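Local coordinates for adenylate isopentenyltransferase (Humulus lupulus, PDB 3A8T), which transfers the isopentenyl group of dimethylallyl diphosphate to AMP, ADP or ATP in cytokinin biosynthesis, at residues V76-S88 with M198-F210. Residues are numbered along the deposited sequence; the frame is centred on the assembly and turned at random.
Sequences VYKGLDITTNKIS and MLELGMFDELAEF. With ATP (adenosine-5'-triphosphate), chain B.
Glu-206 reaches from helix 203-210 into the type I beta turn Ile-82 to Asn-85, joining the Schellman motif at Gly-202, between helices 184-201 and 203-210, to the loop that reads the adenine of ATP in this P-loop-type isopentenyltransferase. Its CG lies anti to the backbone N (chi1 -175°), and the extended chain carries the carboxylate to the start of the turn. There each oxygen spends its syn lone pair on a backbone amide: OE2 takes Ile-82 N at 3.0 Å and OE1 takes Thr-83 N at 2.9 Å. OE1 also accepts from Thr-83 OG1 at 2.6 Å, met nearly along the C-O axis. Three bonds thus fix the rotation of the carboxylate, a task that suits a long acidic side chain.

On one flank of this polar core, branched Ile-82 serves two places at the helix junction, its CG2 packed 3.7 Å from Met-203 CB and its CD1 lying against Leu-201 O and Gly-202 C. Gly-202, at phi 115°, turns the chain where a CB would strike the preceding carbonyl. The flexible Met-203 bends at chi3 to bring CE against CG2 of Thr-83, which thus supplies a methyl besides its hydroxyl. On the other flank Leu-80 and Phe-210 cross at about a right angle; the flat ring offers a face to Leu-80 CD2, 4.0 Å from the centroid of Phe-210, in a CH-pi contact. Val-234 of helix 234-243 and Leu-228 of a loop also touch Leu-80.

The CB of Thr-84 points away from the helices. Its OG1 bonds to Leu-80 O, while its own carbonyl faces the nucleotide: ATP N6 donates to Thr-84 O at 2.6 Å, nearly straight at 167°.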
# COMPACT_ATOMS: atom_id res chain seq x y z
N VAL A 76 -5.91 3.86 -5.00
CA VAL A 76 -7.28 4.20 -5.29
C VAL A 76 -7.39 4.50 -6.77
O VAL A 76 -8.46 4.42 -7.32
CB VAL A 76 -7.83 5.46 -4.47
CG1 VAL A 76 -7.86 5.15 -3.00
CG2 VAL A 76 -6.96 6.74 -4.70
N TYR A 77 -6.27 4.83 -7.42
CA TYR A 77 -6.29 5.20 -8.81
C TYR A 77 -6.16 4.03 -9.72
O TYR A 77 -5.46 3.10 -9.38
CB TYR A 77 -5.15 6.15 -9.12
CG TYR A 77 -5.14 7.40 -8.27
CD1 TYR A 77 -6.10 8.39 -8.44
CD2 TYR A 77 -4.19 7.58 -7.27
CE1 TYR A 77 -6.11 9.51 -7.63
CE2 TYR A 77 -4.19 8.70 -6.46
CZ TYR A 77 -5.15 9.66 -6.64
OH TYR A 77 -5.18 10.75 -5.83
N LYS A 78 -6.84 4.07 -10.87
CA LYS A 78 -6.73 3.01 -11.88
C LYS A 78 -5.35 3.26 -12.46
O LYS A 78 -4.97 4.41 -12.72
CB LYS A 78 -7.77 3.18 -12.99
CG LYS A 78 -9.15 3.63 -12.51
CD LYS A 78 -10.00 4.12 -13.67
CE LYS A 78 -9.24 5.21 -14.46
NZ LYS A 78 -9.57 5.38 -15.94
N GLY A 79 -4.56 2.23 -12.69
CA GLY A 79 -3.26 2.50 -13.27
C GLY A 79 -2.09 2.04 -12.41
O GLY A 79 -2.25 1.87 -11.17
N LEU A 80 -0.94 1.85 -13.06
CA LEU A 80 0.30 1.40 -12.44
C LEU A 80 0.04 0.33 -11.42
O LEU A 80 0.52 0.43 -10.31
CB LEU A 80 1.03 2.58 -11.77
CG LEU A 80 1.30 3.84 -12.63
CD1 LEU A 80 1.92 4.90 -11.72
CD2 LEU A 80 2.21 3.55 -13.81
N ASP A 81 -0.71 -0.69 -11.81
CA ASP A 81 -1.06 -1.78 -10.94
C ASP A 81 0.20 -2.39 -10.31
O ASP A 81 0.19 -2.74 -9.11
CB ASP A 81 -1.86 -2.82 -11.71
CG ASP A 81 -3.24 -2.28 -12.19
OD1 ASP A 81 -3.78 -1.34 -11.60
OD2 ASP A 81 -3.82 -2.83 -13.14
N ILE A 82 1.29 -2.47 -11.08
CA ILE A 82 2.55 -3.03 -10.56
C ILE A 82 3.23 -2.06 -9.61
O ILE A 82 3.47 -2.39 -8.46
CB ILE A 82 3.58 -3.36 -11.69
CG1 ILE A 82 3.07 -4.54 -12.52
CG2 ILE A 82 4.98 -3.78 -11.10
CD1 ILE A 82 3.87 -4.74 -13.83
N THR A 83 3.51 -0.87 -10.11
CA THR A 83 4.18 0.17 -9.35
C THR A 83 3.51 0.45 -8.00
O THR A 83 4.21 0.67 -7.01
CB THR A 83 4.30 1.51 -10.18
OG1 THR A 83 4.97 1.26 -11.44
CG2 THR A 83 5.14 2.55 -9.38
N THR A 84 2.18 0.40 -7.95
CA THR A 84 1.46 0.69 -6.73
C THR A 84 1.27 -0.47 -5.80
O THR A 84 0.79 -0.28 -4.68
CB THR A 84 0.06 1.39 -6.97
OG1 THR A 84 -0.72 0.62 -7.87
CG2 THR A 84 0.23 2.83 -7.50
N ASN A 85 1.68 -1.65 -6.26
CA ASN A 85 1.62 -2.89 -5.54
C ASN A 85 0.18 -3.30 -5.25
O ASN A 85 -0.15 -3.71 -4.12
CB ASN A 85 2.43 -2.78 -4.25
CG ASN A 85 3.81 -2.05 -4.45
OD1 ASN A 85 3.97 -0.82 -4.11
ND2 ASN A 85 4.81 -2.80 -4.97
N LYS A 86 -0.72 -3.17 -6.24
CA LYS A 86 -2.10 -3.59 -5.99
C LYS A 86 -2.14 -5.11 -5.90
O LYS A 86 -1.51 -5.82 -6.69
CB LYS A 86 -3.03 -3.18 -7.12
CG LYS A 86 -3.39 -1.78 -7.20
CD LYS A 86 -4.29 -1.63 -8.38
CE LYS A 86 -4.78 -0.20 -8.52
NZ LYS A 86 -3.80 0.75 -9.05
N ILE A 87 -2.86 -5.63 -4.93
CA ILE A 87 -2.98 -7.06 -4.83
C ILE A 87 -3.60 -7.59 -6.17
O ILE A 87 -4.63 -7.07 -6.61
CB ILE A 87 -3.87 -7.44 -3.59
CG1 ILE A 87 -4.00 -8.98 -3.47
CG2 ILE A 87 -5.26 -6.81 -3.71
CD1 ILE A 87 -4.35 -9.49 -2.04
N SER A 88 -3.00 -8.62 -6.79
CA SER A 88 -3.56 -9.18 -8.05
C SER A 88 -4.96 -9.71 -7.83
O SER A 88 -5.27 -10.18 -6.71
CB SER A 88 -2.72 -10.33 -8.60
OG SER A 88 -2.87 -11.52 -7.85
N MET A 198 9.15 -6.23 -8.63
CA MET A 198 8.33 -5.30 -9.44
C MET A 198 9.03 -5.03 -10.77
O MET A 198 8.39 -4.91 -11.80
CB MET A 198 8.13 -3.95 -8.72
CG MET A 198 7.17 -4.09 -7.53
SD MET A 198 7.39 -2.97 -6.17
CE MET A 198 7.04 -1.46 -6.90
N LEU A 199 10.35 -4.93 -10.74
CA LEU A 199 11.09 -4.68 -11.98
C LEU A 199 11.02 -5.95 -12.80
O LEU A 199 10.83 -5.89 -14.00
CB LEU A 199 12.58 -4.35 -11.73
CG LEU A 199 13.24 -2.97 -11.59
CD1 LEU A 199 12.42 -1.90 -12.30
CD2 LEU A 199 13.46 -2.66 -10.11
N GLU A 200 11.17 -7.10 -12.16
CA GLU A 200 11.12 -8.37 -12.88
C GLU A 200 9.73 -8.61 -13.52
O GLU A 200 9.62 -9.23 -14.58
CB GLU A 200 11.50 -9.50 -11.94
CG GLU A 200 11.64 -10.83 -12.60
CD GLU A 200 12.31 -11.89 -11.69
OE1 GLU A 200 12.06 -11.86 -10.45
OE2 GLU A 200 13.08 -12.76 -12.23
N LEU A 201 8.69 -8.08 -12.89
CA LEU A 201 7.33 -8.22 -13.40
C LEU A 201 7.07 -7.23 -14.53
O LEU A 201 6.09 -7.32 -15.19
CB LEU A 201 6.36 -7.93 -12.26
CG LEU A 201 5.18 -8.77 -11.82
CD1 LEU A 201 5.43 -10.30 -12.02
CD2 LEU A 201 4.91 -8.43 -10.33
N GLY A 202 7.91 -6.23 -14.70
CA GLY A 202 7.69 -5.29 -15.77
C GLY A 202 7.38 -3.87 -15.32
O GLY A 202 6.78 -3.09 -16.08
N MET A 203 7.76 -3.53 -14.09
CA MET A 203 7.51 -2.18 -13.62
C MET A 203 8.07 -1.06 -14.53
O MET A 203 7.42 -0.05 -14.73
CB MET A 203 8.04 -2.00 -12.21
CG MET A 203 8.02 -0.58 -11.69
SD MET A 203 8.99 -0.38 -10.21
CE MET A 203 7.99 0.59 -9.23
N PHE A 204 9.27 -1.25 -15.06
CA PHE A 204 9.94 -0.29 -15.90
C PHE A 204 9.19 -0.00 -17.21
O PHE A 204 9.04 1.14 -17.62
CB PHE A 204 11.38 -0.77 -16.16
CG PHE A 204 12.12 0.03 -17.21
CD1 PHE A 204 12.67 1.29 -16.91
CD2 PHE A 204 12.22 -0.45 -18.53
CE1 PHE A 204 13.32 2.08 -17.89
CE2 PHE A 204 12.87 0.33 -19.57
CZ PHE A 204 13.41 1.59 -19.25
N ASP A 205 8.70 -1.03 -17.86
CA ASP A 205 7.94 -0.86 -19.08
C ASP A 205 6.64 -0.20 -18.78
O ASP A 205 6.12 0.52 -19.56
CB ASP A 205 7.71 -2.21 -19.68
CG ASP A 205 9.01 -2.89 -19.98
OD1 ASP A 205 9.72 -2.45 -20.92
OD2 ASP A 205 9.36 -3.85 -19.26
N GLU A 206 6.10 -0.45 -17.61
CA GLU A 206 4.83 0.15 -17.20
C GLU A 206 5.05 1.66 -17.07
O GLU A 206 4.25 2.47 -17.54
CB GLU A 206 4.43 -0.45 -15.84
CG GLU A 206 3.08 -0.03 -15.32
CD GLU A 206 2.78 -0.58 -13.93
OE1 GLU A 206 3.40 -0.11 -12.94
OE2 GLU A 206 1.91 -1.48 -13.82
N LEU A 207 6.16 2.02 -16.44
CA LEU A 207 6.47 3.42 -16.22
C LEU A 207 6.87 4.09 -17.53
O LEU A 207 6.59 5.27 -17.73
CB LEU A 207 7.57 3.53 -15.15
CG LEU A 207 7.30 3.08 -13.69
CD1 LEU A 207 8.57 2.93 -13.00
CD2 LEU A 207 6.43 4.10 -12.90
N ALA A 208 7.54 3.36 -18.42
CA ALA A 208 7.92 3.96 -19.71
C ALA A 208 6.67 4.29 -20.50
O ALA A 208 6.63 5.28 -21.21
CB ALA A 208 8.84 2.99 -20.54
N GLU A 209 5.63 3.46 -20.36
CA GLU A 209 4.38 3.68 -21.10
C GLU A 209 3.55 4.78 -20.43
O GLU A 209 2.80 5.50 -21.09
CB GLU A 209 3.59 2.37 -21.17
CG GLU A 209 2.20 2.49 -21.80
CD GLU A 209 2.24 2.77 -23.34
OE1 GLU A 209 3.11 2.20 -24.05
OE2 GLU A 209 1.39 3.55 -23.84
N PHE A 210 3.73 4.93 -19.12
CA PHE A 210 3.01 5.95 -18.35
C PHE A 210 3.62 7.35 -18.63
O PHE A 210 2.94 8.40 -18.60
CB PHE A 210 3.17 5.64 -16.88
CG PHE A 210 2.30 6.47 -16.00
CD1 PHE A 210 0.89 6.35 -16.05
CD2 PHE A 210 2.87 7.36 -15.10
CE1 PHE A 210 0.07 7.11 -15.20
CE2 PHE A 210 2.06 8.13 -14.25
CZ PHE A 210 0.68 8.02 -14.29
PG ATP B . 1.40 11.92 3.56
O1G ATP B . 0.11 12.63 3.84
O2G ATP B . 1.85 12.31 2.04
O3G ATP B . 2.55 12.40 4.58
PB ATP B . -0.20 9.71 3.94
O1B ATP B . -0.52 9.51 5.32
O2B ATP B . -1.23 10.71 3.34
O3B ATP B . 1.28 10.27 3.75
PA ATP B . 0.91 7.40 2.76
O1A ATP B . 1.94 7.32 3.79
O2A ATP B . 0.39 5.88 2.52
O3A ATP B . -0.42 8.29 3.17
O5' ATP B . 1.50 7.85 1.32
C5' ATP B . 2.44 8.89 1.39
C4' ATP B . 3.27 8.81 0.12
O4' ATP B . 3.90 7.53 0.05
C3' ATP B . 2.45 8.91 -1.19
O3' ATP B . 2.26 10.27 -1.58
C2' ATP B . 3.32 8.10 -2.18
O2' ATP B . 4.29 8.91 -2.73
C1' ATP B . 3.95 7.02 -1.34
N9 ATP B . 3.18 5.75 -1.46
C8 ATP B . 2.19 5.28 -0.58
N7 ATP B . 1.65 4.18 -1.05
C5 ATP B . 2.23 3.85 -2.23
C6 ATP B . 2.09 2.80 -3.22
N6 ATP B . 1.17 1.79 -3.09
N1 ATP B . 2.89 2.83 -4.30
C2 ATP B . 3.80 3.78 -4.47
N3 ATP B . 3.97 4.78 -3.59
C4 ATP B . 3.24 4.86 -2.49